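Local coordinates for hypothetical protein (Legionella pneumophila subsp. pneumophila, PDB 4JX2) that is of unknown function, a putative secreted protein of the DUF5624 family that combines helices with a mixed beta sheet in an unusual way, at residues Gln78-Ile83 with Pro254-Ile259; Val258-Val263 with Ile296-Tyr301; Lys274-Leu279 with Pro380-Ser385; Tyr301-Pro306 with Tyr318-Asn323. All coordinates share one frame; numbering follows the deposited sequence.

Interaction 1 (Gln78-Ile83 with Pro254-Ile259); sequences QLILFI and PHAKVI
Ile-80 and Val-258 are partners in the parallel pair of strands 79-84 and 257-262, which lies inside a mixed five-stranded sheet; over these short segments the strand axes run 4.8 Å apart and 11° from parallel. Four backbone hydrogen bonds make the parallel ladder. Lys-257 N gives to Gln-78 O, and Ile-259 N to Ile-80 O, while Ile-80 N gives to Lys-257 O and Phe-82 N to Ile-259 O. Weaker CA-H...O contacts fill in between: Val-258 CA lies 3.3 Å from Ile-80 O. Apolar side chains meet on both faces. On the face of Leu-79, Leu-81 and Ile-259, Leu-81 and Ile-259 lie side by side and point the same way, CD2 of Leu-81 being 3.8 Å from CD1 of Ile-259; helix 315-339 packs against this face. On the face of Ile-80 and Val-258, Ile-80 has CG1 anti to its carbonyl carbon (chi1 -62°), and CD1 at the end of that branch reaches Ala-256 CB at 3.7 Å. Val-258 divides its methyls there: CG2 meets Ile-80 CB at 3.9 Å and CG1 meets Phe-82 CE1 at the ring edge. Helix 279-286 covers this side. The extended Lys-257 chain carries NZ away to Gln-74 O, Glu-76 O and Asn-322 OD1. In the plane of the Phe-82 ring, at its edge, Ile-259 O stands 4.0 Å from Phe-82 CD1.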
# COMPACT_ATOMS: atom_id res chain seq x y z
N GLN A 78 -22.50 -1.45 -9.66
CA GLN A 78 -21.72 -0.44 -10.35
C GLN A 78 -20.27 -0.46 -9.93
O GLN A 78 -19.94 -0.80 -8.80
CB GLN A 78 -22.33 0.92 -10.09
CG GLN A 78 -23.54 1.10 -10.97
CD GLN A 78 -24.67 1.70 -10.21
OE1 GLN A 78 -24.89 1.40 -9.02
NE2 GLN A 78 -25.41 2.56 -10.89
N LEU A 79 -19.39 -0.12 -10.88
CA LEU A 79 -17.95 -0.05 -10.68
C LEU A 79 -17.60 1.38 -10.35
O LEU A 79 -17.82 2.27 -11.19
CB LEU A 79 -17.21 -0.50 -11.95
CG LEU A 79 -16.66 -1.93 -12.03
CD1 LEU A 79 -15.89 -2.12 -13.35
CD2 LEU A 79 -15.70 -2.24 -10.87
N ILE A 80 -17.11 1.64 -9.13
CA ILE A 80 -16.72 2.99 -8.70
C ILE A 80 -15.19 2.99 -8.65
O ILE A 80 -14.61 2.31 -7.81
CB ILE A 80 -17.43 3.37 -7.38
CG1 ILE A 80 -18.97 3.38 -7.62
CG2 ILE A 80 -16.95 4.73 -6.88
CD1 ILE A 80 -19.79 3.28 -6.47
N LEU A 81 -14.55 3.65 -9.66
CA LEU A 81 -13.10 3.63 -9.87
C LEU A 81 -12.41 4.97 -9.69
O LEU A 81 -12.54 5.87 -10.53
CB LEU A 81 -12.76 3.12 -11.30
CG LEU A 81 -13.46 1.87 -11.84
CD1 LEU A 81 -13.26 1.77 -13.32
CD2 LEU A 81 -12.93 0.62 -11.20
N PHE A 82 -11.61 5.08 -8.61
CA PHE A 82 -10.78 6.23 -8.32
C PHE A 82 -9.42 5.89 -8.85
O PHE A 82 -8.66 5.20 -8.17
CB PHE A 82 -10.75 6.56 -6.82
CG PHE A 82 -12.08 7.02 -6.25
CD1 PHE A 82 -12.99 6.11 -5.72
CD2 PHE A 82 -12.40 8.38 -6.19
CE1 PHE A 82 -14.20 6.54 -5.17
CE2 PHE A 82 -13.59 8.81 -5.61
CZ PHE A 82 -14.49 7.89 -5.12
N ILE A 83 -9.15 6.27 -10.11
CA ILE A 83 -7.91 5.92 -10.77
C ILE A 83 -7.16 7.19 -11.13
O ILE A 83 -7.65 8.01 -11.91
CB ILE A 83 -8.16 4.98 -11.99
CG1 ILE A 83 -8.77 3.64 -11.49
CG2 ILE A 83 -6.85 4.75 -12.80
CD1 ILE A 83 -9.21 2.68 -12.51
N PRO A 254 -25.42 -0.86 -1.61
CA PRO A 254 -25.02 -2.15 -1.00
C PRO A 254 -24.29 -3.11 -1.95
O PRO A 254 -23.57 -3.99 -1.47
CB PRO A 254 -26.35 -2.75 -0.55
CG PRO A 254 -27.25 -1.60 -0.43
CD PRO A 254 -26.88 -0.65 -1.48
N HIS A 255 -24.45 -2.93 -3.29
CA HIS A 255 -23.85 -3.78 -4.31
C HIS A 255 -22.75 -3.11 -5.12
O HIS A 255 -22.21 -3.73 -6.04
CB HIS A 255 -24.92 -4.33 -5.25
CG HIS A 255 -25.82 -5.28 -4.56
ND1 HIS A 255 -27.15 -4.99 -4.36
CD2 HIS A 255 -25.54 -6.46 -3.96
CE1 HIS A 255 -27.65 -6.02 -3.71
NE2 HIS A 255 -26.71 -6.93 -3.44
N ALA A 256 -22.39 -1.87 -4.76
CA ALA A 256 -21.31 -1.10 -5.40
C ALA A 256 -19.96 -1.81 -5.21
O ALA A 256 -19.76 -2.54 -4.24
CB ALA A 256 -21.26 0.32 -4.86
N LYS A 257 -19.06 -1.65 -6.18
CA LYS A 257 -17.73 -2.24 -6.19
C LYS A 257 -16.73 -1.08 -6.28
O LYS A 257 -16.64 -0.47 -7.34
CB LYS A 257 -17.62 -3.22 -7.37
CG LYS A 257 -18.61 -4.38 -7.27
CD LYS A 257 -18.79 -5.14 -8.57
CE LYS A 257 -19.54 -6.43 -8.32
NZ LYS A 257 -19.86 -7.14 -9.59
N VAL A 258 -16.06 -0.71 -5.16
CA VAL A 258 -15.16 0.45 -5.12
C VAL A 258 -13.70 0.01 -5.19
O VAL A 258 -13.25 -0.83 -4.39
CB VAL A 258 -15.44 1.40 -3.91
CG1 VAL A 258 -14.59 2.65 -3.99
CG2 VAL A 258 -16.91 1.78 -3.86
N ILE A 259 -12.97 0.61 -6.16
CA ILE A 259 -11.54 0.41 -6.42
C ILE A 259 -10.86 1.77 -6.26
O ILE A 259 -11.25 2.74 -6.92
CB ILE A 259 -11.26 -0.23 -7.81
CG1 ILE A 259 -11.65 -1.72 -7.81
CG2 ILE A 259 -9.79 0.00 -8.27
CD1 ILE A 259 -11.74 -2.32 -9.17

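Interaction 2 (Val258-Val263 with Ile296-Tyr301)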
# COMPACT_ATOMS: atom_id res chain seq x y z
N VAL A 258 -16.06 -0.71 -5.16
CA VAL A 258 -15.16 0.45 -5.12
C VAL A 258 -13.70 0.01 -5.19
O VAL A 258 -13.25 -0.83 -4.39
CB VAL A 258 -15.44 1.40 -3.91
CG1 VAL A 258 -14.59 2.65 -3.99
CG2 VAL A 258 -16.91 1.78 -3.86
N ILE A 259 -12.97 0.61 -6.16
CA ILE A 259 -11.54 0.41 -6.42
C ILE A 259 -10.86 1.77 -6.26
O ILE A 259 -11.25 2.74 -6.92
CB ILE A 259 -11.26 -0.23 -7.81
CG1 ILE A 259 -11.65 -1.72 -7.81
CG2 ILE A 259 -9.79 0.00 -8.27
CD1 ILE A 259 -11.74 -2.32 -9.17
N ILE A 260 -9.86 1.82 -5.38
CA ILE A 260 -9.07 3.02 -5.13
C ILE A 260 -7.62 2.77 -5.56
O ILE A 260 -6.93 1.94 -4.97
CB ILE A 260 -9.19 3.52 -3.67
CG1 ILE A 260 -10.67 3.88 -3.32
CG2 ILE A 260 -8.23 4.70 -3.43
CD1 ILE A 260 -10.99 4.09 -1.88
N ARG A 261 -7.19 3.48 -6.60
CA ARG A 261 -5.83 3.52 -7.17
C ARG A 261 -5.54 5.01 -7.43
O ARG A 261 -5.15 5.42 -8.52
CB ARG A 261 -5.73 2.63 -8.43
CG ARG A 261 -4.30 2.43 -8.93
CD ARG A 261 -4.28 2.63 -10.43
NE ARG A 261 -2.95 2.53 -11.01
CZ ARG A 261 -2.15 3.57 -11.23
NH1 ARG A 261 -2.54 4.79 -10.90
NH2 ARG A 261 -0.96 3.40 -11.77
N PHE A 262 -5.83 5.82 -6.41
CA PHE A 262 -5.70 7.27 -6.43
C PHE A 262 -4.28 7.72 -6.07
O PHE A 262 -3.73 7.34 -5.04
CB PHE A 262 -6.71 7.85 -5.45
CG PHE A 262 -6.76 9.36 -5.45
CD1 PHE A 262 -7.60 10.04 -6.33
CD2 PHE A 262 -6.02 10.09 -4.53
CE1 PHE A 262 -7.69 11.42 -6.28
CE2 PHE A 262 -6.08 11.48 -4.51
CZ PHE A 262 -6.93 12.13 -5.37
N VAL A 263 -3.72 8.58 -6.95
CA VAL A 263 -2.37 9.11 -6.83
C VAL A 263 -2.42 10.63 -6.69
O VAL A 263 -2.89 11.34 -7.61
CB VAL A 263 -1.44 8.70 -8.01
CG1 VAL A 263 0.03 8.89 -7.64
CG2 VAL A 263 -1.70 7.27 -8.48
N ILE A 296 -14.71 -1.98 -0.50
CA ILE A 296 -13.77 -0.91 -0.87
C ILE A 296 -12.36 -1.47 -0.85
O ILE A 296 -11.85 -1.79 0.23
CB ILE A 296 -13.92 0.32 0.07
CG1 ILE A 296 -15.37 0.86 0.08
CG2 ILE A 296 -12.92 1.41 -0.30
CD1 ILE A 296 -15.75 1.60 1.32
N TYR A 297 -11.71 -1.58 -2.02
CA TYR A 297 -10.35 -2.12 -2.10
C TYR A 297 -9.38 -1.10 -2.63
O TYR A 297 -9.67 -0.46 -3.64
CB TYR A 297 -10.31 -3.41 -2.96
CG TYR A 297 -11.10 -4.56 -2.36
CD1 TYR A 297 -10.62 -5.28 -1.27
CD2 TYR A 297 -12.35 -4.92 -2.87
CE1 TYR A 297 -11.35 -6.32 -0.70
CE2 TYR A 297 -13.10 -5.95 -2.30
CZ TYR A 297 -12.59 -6.65 -1.23
OH TYR A 297 -13.33 -7.66 -0.65
N ILE A 298 -8.25 -0.91 -1.93
CA ILE A 298 -7.18 -0.03 -2.37
C ILE A 298 -6.23 -0.93 -3.12
O ILE A 298 -5.61 -1.79 -2.50
CB ILE A 298 -6.52 0.80 -1.24
CG1 ILE A 298 -7.58 1.66 -0.50
CG2 ILE A 298 -5.37 1.67 -1.82
CD1 ILE A 298 -7.13 2.28 0.69
N THR A 299 -6.19 -0.80 -4.46
CA THR A 299 -5.40 -1.66 -5.33
C THR A 299 -4.33 -0.82 -6.06
O THR A 299 -4.48 -0.54 -7.25
CB THR A 299 -6.35 -2.39 -6.31
OG1 THR A 299 -7.06 -1.42 -7.07
CG2 THR A 299 -7.33 -3.33 -5.60
N PRO A 300 -3.20 -0.46 -5.38
CA PRO A 300 -2.22 0.42 -6.02
C PRO A 300 -1.53 -0.15 -7.27
O PRO A 300 -1.03 0.62 -8.10
CB PRO A 300 -1.21 0.69 -4.91
CG PRO A 300 -2.00 0.52 -3.65
CD PRO A 300 -2.84 -0.68 -3.97
N TYR A 301 -1.56 -1.47 -7.44
CA TYR A 301 -0.90 -2.08 -8.58
C TYR A 301 -1.88 -2.46 -9.69
O TYR A 301 -1.47 -3.06 -10.69
CB TYR A 301 -0.02 -3.24 -8.14
CG TYR A 301 1.07 -2.81 -7.17
CD1 TYR A 301 2.03 -1.87 -7.53
CD2 TYR A 301 1.13 -3.34 -5.88
CE1 TYR A 301 3.01 -1.45 -6.63
CE2 TYR A 301 2.14 -2.97 -5.00
CZ TYR A 301 3.07 -2.01 -5.37
OH TYR A 301 4.06 -1.64 -4.47
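Val-258 O approaches the Tyr-297 ring obliquely and lies 4.2 Å from Tyr-297 CB; Trp-326 of helix 315-339 meets the ring edge-to-face, and the hydroxyl is hydrogen-bonded to Arg-333 and His-330. The other flat group, the Arg-261 guanidinium, is also approached obliquely, by Pro-300 O. The aliphatic part of the same side chain comes closer: Arg-261 CG, anti to the backbone N (chi1 -170°), lies 3.4 Å from Thr-299 O. Beyond the bend at chi2, Arg-261 NE is hydrogen-bonded to Ala-302 O. Three backbone bonds zip the strands together, Tyr-297 N to Val-258 O, Ile-260 N to Tyr-297 O and Thr-299 N to Ile-260 O; the last is the most bent, with 143° at the hydrogen, and falls where the strand gives way to loop. Strands 257-262 and 296-298 are the two parallel arms of a beta-alpha-beta unit whose helix, 279-286, lies over the face bearing Val-258 and Ile-260, and 296-298 is the outermost strand on this side of the sheet within the chain. On that face Ile-260 meets two isoleucines of the neighbouring strand: its CD1 meets Ile-296 CG2 at 3.7 Å, and its CB sits 4.0 Å from Ile-298 CG1. Ile-296 CG1 in turn touches Val-258 CB, also at 4.0 Å. On the opposite face, Ile-259 CG2 approaches Thr-299 OG1. Past the strand, Pro-300 packs on Tyr-301 of the second subunit, while Tyr-301 packs on Phe-262 of that subunit.

Interaction 3 (Lys274-Leu279 with Pro380-Ser385). With SO4 (sulfate ion), chain H; SO4 (sulfate ion), chain F.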
# COMPACT_ATOMS: atom_id res chain seq x y z
N LYS A 274 -6.39 2.56 3.91
CA LYS A 274 -7.67 3.19 4.24
C LYS A 274 -7.57 4.31 5.29
O LYS A 274 -8.20 5.35 5.10
CB LYS A 274 -8.77 2.17 4.62
CG LYS A 274 -8.45 1.29 5.81
CD LYS A 274 -9.71 0.62 6.39
CE LYS A 274 -9.48 -0.82 6.83
NZ LYS A 274 -8.60 -0.94 8.02
N GLY A 275 -6.75 4.15 6.33
CA GLY A 275 -6.57 5.19 7.35
C GLY A 275 -5.79 6.41 6.89
O GLY A 275 -5.81 7.45 7.56
N SER A 276 -5.12 6.32 5.73
CA SER A 276 -4.34 7.40 5.13
C SER A 276 -4.93 7.90 3.80
O SER A 276 -4.22 8.57 3.03
CB SER A 276 -2.90 6.93 4.92
OG SER A 276 -2.34 6.53 6.16
N ASN A 277 -6.23 7.57 3.52
CA ASN A 277 -6.96 7.98 2.33
C ASN A 277 -8.39 8.38 2.70
O ASN A 277 -9.25 7.53 2.94
CB ASN A 277 -6.96 6.89 1.23
CG ASN A 277 -7.23 7.45 -0.15
OD1 ASN A 277 -8.15 8.24 -0.38
ND2 ASN A 277 -6.38 7.14 -1.10
N TRP A 278 -8.65 9.70 2.66
CA TRP A 278 -9.94 10.27 3.02
C TRP A 278 -11.02 9.92 2.02
O TRP A 278 -12.20 10.20 2.29
CB TRP A 278 -9.83 11.79 3.21
CG TRP A 278 -9.33 12.52 2.01
CD1 TRP A 278 -8.05 12.93 1.78
CD2 TRP A 278 -10.09 12.93 0.86
NE1 TRP A 278 -7.96 13.53 0.54
CE2 TRP A 278 -9.20 13.58 -0.03
CE3 TRP A 278 -11.46 12.83 0.50
CZ2 TRP A 278 -9.62 14.08 -1.27
CZ3 TRP A 278 -11.87 13.36 -0.71
CH2 TRP A 278 -10.96 13.97 -1.59
N LEU A 279 -10.66 9.29 0.88
CA LEU A 279 -11.68 8.87 -0.10
C LEU A 279 -12.54 7.77 0.49
O LEU A 279 -13.70 7.65 0.12
CB LEU A 279 -11.08 8.38 -1.43
CG LEU A 279 -10.47 9.41 -2.36
CD1 LEU A 279 -9.79 8.73 -3.49
CD2 LEU A 279 -11.51 10.38 -2.88
N PRO A 380 5.46 9.63 4.95
CA PRO A 380 5.37 9.24 3.53
C PRO A 380 4.03 8.60 3.14
O PRO A 380 3.63 8.70 1.98
CB PRO A 380 6.50 8.22 3.38
CG PRO A 380 6.74 7.68 4.75
CD PRO A 380 6.53 8.86 5.64
N THR A 381 3.34 7.97 4.10
CA THR A 381 2.03 7.32 3.93
C THR A 381 0.90 8.33 3.73
O THR A 381 -0.15 7.97 3.23
CB THR A 381 1.72 6.45 5.17
OG1 THR A 381 1.66 7.26 6.36
CG2 THR A 381 2.71 5.33 5.35
N GLU A 382 1.11 9.58 4.15
CA GLU A 382 0.10 10.65 4.11
C GLU A 382 0.22 11.59 2.93
O GLU A 382 1.30 11.82 2.38
CB GLU A 382 0.21 11.51 5.38
CG GLU A 382 0.14 10.75 6.69
CD GLU A 382 -1.02 9.78 6.81
OE1 GLU A 382 -2.19 10.23 6.71
OE2 GLU A 382 -0.75 8.57 6.97
N MSE A 383 -0.93 12.15 2.55
CA MSE A 383 -1.08 13.18 1.52
C MSE A 383 -1.39 14.44 2.26
O MSE A 383 -2.04 14.35 3.31
CB MSE A 383 -2.23 12.85 0.53
CG MSE A 383 -2.63 11.39 0.48
SE MSE A 383 -3.97 11.05 -0.86
CE MSE A 383 -5.53 11.00 0.25
N LEU A 384 -1.00 15.62 1.75
CA LEU A 384 -1.36 16.88 2.46
C LEU A 384 -2.89 17.05 2.58
O LEU A 384 -3.33 17.61 3.58
CB LEU A 384 -0.72 18.14 1.84
CG LEU A 384 0.75 18.39 2.16
CD1 LEU A 384 1.20 19.71 1.55
CD2 LEU A 384 1.03 18.37 3.68
N SER A 385 -3.68 16.50 1.63
CA SER A 385 -5.14 16.58 1.67
C SER A 385 -5.75 15.84 2.89
O SER A 385 -6.89 16.16 3.26
CB SER A 385 -5.76 16.10 0.36
OG SER A 385 -5.36 14.78 0.02
S SO4 H . -5.43 1.45 8.56
O1 SO4 H . -4.62 1.03 9.71
O2 SO4 H . -5.63 0.29 7.62
O3 SO4 H . -6.73 2.04 9.08
O4 SO4 H . -4.63 2.46 7.86
S SO4 F . 1.17 16.15 -1.40
O1 SO4 F . 1.83 16.79 -0.27
O2 SO4 F . 2.18 15.83 -2.43
O3 SO4 F . 0.52 14.92 -0.94
O4 SO4 F . 0.15 17.03 -1.98
O HOH W 1 -4.73 10.05 7.93
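Glu-382 OE2 is gripped by two hydroxyls: Ser-276 OG gives it a hydrogen bond of 2.7 Å from the syn side, and Thr-381 OG1 gives one of 2.8 Å from the anti side. The bend of the Glu-382 chain at chi2 (-50°) brings the carboxylate back to Ser-276. Its other oxygen, OE1, takes a hydrogen from a water that also donates to Gly-275 O, and Asn-386 ND2 bonds to it as well, which would fix the rotation of the group. A second direct bridge closes the far end: Trp-278 NE1 donates to Ser-385 OG at 2.9 Å, the hydroxyl lying at the indole edge only 8° out of the ring plane. Between the two bridges, the selenomethionine Met-383 crosses Trp-278 at about a right angle and brings CE to 3.5 Å from both NE1 and CD1 of the indole; the same methyl is 3.9 Å from Asn-277 OD1. A sulfate, probably from the crystallisation liquor, is bound by Lys-274 NZ and Gly-275 N, and another by Leu-384 N. The contact thus ties two connections together: 380-385, between helices 366-378 and 386-398, and 274-279, between strand 257-262 and helix 279-286. In the latter Asn-277 ND2 bonds to Gly-271 O, while Asn-277 OD1 takes the N-H of Leu-279 at 3.0 Å, the Asx turn of a capped helix start.

Interaction 4 (Tyr301-Pro306 with Tyr318-Asn323); sequences YAAVKP and YNYYNN
Tyr-321 OH is held tightly between two backbone groups, giving a 2.6 Å hydrogen bond to Ala-303 O and receiving one of 2.8 Å from Lys-305 N. Alongside, Tyr-320 OH accepts from Ala-303 N in a nearly straight bond (175° at the hydrogen), and its CZ packs on Ala-303 CB at 3.8 Å. Two neighbouring phenols of one helix thus grip both the N-H and the C=O of Ala-303. They leave the helix by different torsions, CG anti to the backbone N in Tyr-320 (chi1 176°) but anti to the carbonyl carbon in Tyr-321 (chi1 -71°), yet the hydroxyls end on the same run of chain, and Tyr-320 CD2 lies over the centre of a face of the Tyr-321 ring. The arrangement pins the loop that follows edge strand 296-298 to helix 315-339, just where that helix widens into a pi-type turn at 320-323. Toward the outside the contact is looser. Lys-305 crosses Tyr-320 at about a right angle and lays CE over one ring face, 3.7 Å from the centroid, a CH-pi contact; NZ stands farther out over the face at 4.8 Å, a cation-pi approach. That ammonium is also hydrogen-bonded to a pentaethylene glycol, probably from the crystallisation liquor. Val-304 turns its side chain away from the helix, onto Ile-83 and Asn-84, bringing only its CA to within 3.4 Å of Tyr-321 OH.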
# COMPACT_ATOMS: atom_id res chain seq x y z
N TYR A 301 -1.56 -1.47 -7.44
CA TYR A 301 -0.90 -2.08 -8.58
C TYR A 301 -1.88 -2.46 -9.69
O TYR A 301 -1.47 -3.06 -10.69
CB TYR A 301 -0.02 -3.24 -8.14
CG TYR A 301 1.07 -2.81 -7.17
CD1 TYR A 301 2.03 -1.87 -7.53
CD2 TYR A 301 1.13 -3.34 -5.88
CE1 TYR A 301 3.01 -1.45 -6.63
CE2 TYR A 301 2.14 -2.97 -5.00
CZ TYR A 301 3.07 -2.01 -5.37
OH TYR A 301 4.06 -1.64 -4.47
N ALA A 302 -3.15 -2.03 -9.58
CA ALA A 302 -4.09 -2.26 -10.65
C ALA A 302 -3.66 -1.47 -11.88
O ALA A 302 -3.18 -0.33 -11.75
CB ALA A 302 -5.49 -1.84 -10.23
N ALA A 303 -3.77 -2.10 -13.06
CA ALA A 303 -3.43 -1.45 -14.32
C ALA A 303 -4.44 -0.35 -14.69
O ALA A 303 -5.62 -0.43 -14.33
CB ALA A 303 -3.42 -2.49 -15.42
N VAL A 304 -3.97 0.67 -15.41
CA VAL A 304 -4.77 1.74 -16.00
C VAL A 304 -5.06 1.24 -17.45
O VAL A 304 -4.18 1.25 -18.31
CB VAL A 304 -4.06 3.11 -15.91
CG1 VAL A 304 -4.88 4.20 -16.57
CG2 VAL A 304 -3.74 3.46 -14.46
N LYS A 305 -6.24 0.66 -17.66
CA LYS A 305 -6.61 0.03 -18.93
C LYS A 305 -6.89 1.06 -20.08
O LYS A 305 -7.26 2.21 -19.81
CB LYS A 305 -7.81 -0.90 -18.71
CG LYS A 305 -7.43 -2.19 -18.00
CD LYS A 305 -6.57 -3.04 -18.88
CE LYS A 305 -5.76 -4.03 -18.11
NZ LYS A 305 -4.87 -4.75 -19.03
N PRO A 306 -6.71 0.66 -21.37
CA PRO A 306 -6.85 1.64 -22.47
C PRO A 306 -8.22 2.27 -22.63
O PRO A 306 -8.27 3.47 -22.88
CB PRO A 306 -6.48 0.84 -23.72
CG PRO A 306 -5.67 -0.31 -23.22
CD PRO A 306 -6.22 -0.65 -21.87
N TYR A 318 -13.44 -4.25 -18.75
CA TYR A 318 -14.48 -4.35 -17.73
C TYR A 318 -14.22 -5.60 -16.86
O TYR A 318 -14.18 -5.48 -15.63
CB TYR A 318 -15.90 -4.38 -18.35
CG TYR A 318 -17.01 -4.55 -17.33
CD1 TYR A 318 -17.50 -3.46 -16.62
CD2 TYR A 318 -17.56 -5.80 -17.07
CE1 TYR A 318 -18.52 -3.61 -15.67
CE2 TYR A 318 -18.57 -5.97 -16.12
CZ TYR A 318 -19.05 -4.87 -15.43
OH TYR A 318 -20.05 -5.03 -14.49
N ASN A 319 -13.99 -6.77 -17.50
CA ASN A 319 -13.71 -8.02 -16.78
C ASN A 319 -12.46 -7.87 -15.92
O ASN A 319 -12.39 -8.46 -14.84
CB ASN A 319 -13.59 -9.22 -17.76
CG ASN A 319 -14.88 -9.57 -18.49
OD1 ASN A 319 -15.99 -9.16 -18.11
ND2 ASN A 319 -14.76 -10.32 -19.57
N TYR A 320 -11.51 -7.03 -16.37
CA TYR A 320 -10.29 -6.78 -15.62
C TYR A 320 -10.60 -6.11 -14.27
O TYR A 320 -10.20 -6.64 -13.24
CB TYR A 320 -9.27 -5.93 -16.43
CG TYR A 320 -8.05 -5.58 -15.62
CD1 TYR A 320 -7.11 -6.56 -15.26
CD2 TYR A 320 -7.88 -4.30 -15.10
CE1 TYR A 320 -6.02 -6.25 -14.46
CE2 TYR A 320 -6.78 -3.98 -14.31
CZ TYR A 320 -5.86 -4.96 -13.98
OH TYR A 320 -4.80 -4.65 -13.16
N TYR A 321 -11.30 -4.98 -14.28
CA TYR A 321 -11.59 -4.25 -13.04
C TYR A 321 -12.61 -4.97 -12.16
O TYR A 321 -12.41 -5.07 -10.94
CB TYR A 321 -12.06 -2.81 -13.36
CG TYR A 321 -10.94 -1.93 -13.88
CD1 TYR A 321 -9.82 -1.65 -13.09
CD2 TYR A 321 -10.98 -1.41 -15.17
CE1 TYR A 321 -8.77 -0.88 -13.57
CE2 TYR A 321 -9.94 -0.61 -15.65
CZ TYR A 321 -8.84 -0.34 -14.85
OH TYR A 321 -7.83 0.45 -15.32
N ASN A 322 -13.67 -5.49 -12.77
CA ASN A 322 -14.77 -6.14 -12.09
C ASN A 322 -14.37 -7.49 -11.49
O ASN A 322 -14.68 -7.73 -10.32
CB ASN A 322 -15.94 -6.29 -13.07
CG ASN A 322 -17.19 -6.89 -12.51
OD1 ASN A 322 -17.76 -6.40 -11.54
ND2 ASN A 322 -17.68 -7.93 -13.15
N ASN A 323 -13.72 -8.37 -12.28
CA ASN A 323 -13.38 -9.73 -11.85
C ASN A 323 -11.91 -9.90 -11.43
O ASN A 323 -11.67 -10.43 -10.35
CB ASN A 323 -13.71 -10.73 -12.95
CG ASN A 323 -15.16 -10.75 -13.37
OD1 ASN A 323 -15.51 -10.37 -14.49
ND2 ASN A 323 -16.05 -11.19 -12.50

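In the fold
Interactions 1 and 2 share Val-258 and Ile-259 and line up across one sheet, with strand 257-262 in the middle and centres 10 Å apart; Phe-82 O and Arg-261 N, 2.8 Å apart, continue the ladder of interaction 1. Interaction 4 starts where interaction 2 ends, at Tyr-301, and lies against the face of Ile-259: Ile-83 CD1 reaches Tyr-321 CE1 at 3.7 Å. Interaction 3 lies toward the other face, Leu-279 CD1 touching Phe-82 CD2 at 3.8 Å. It has no touch with interaction 4, their nearest atoms being about 12 Å apart. The sulfates lie at interaction 3 and the glycol at interaction 4, all probably from the crystallisation liquor.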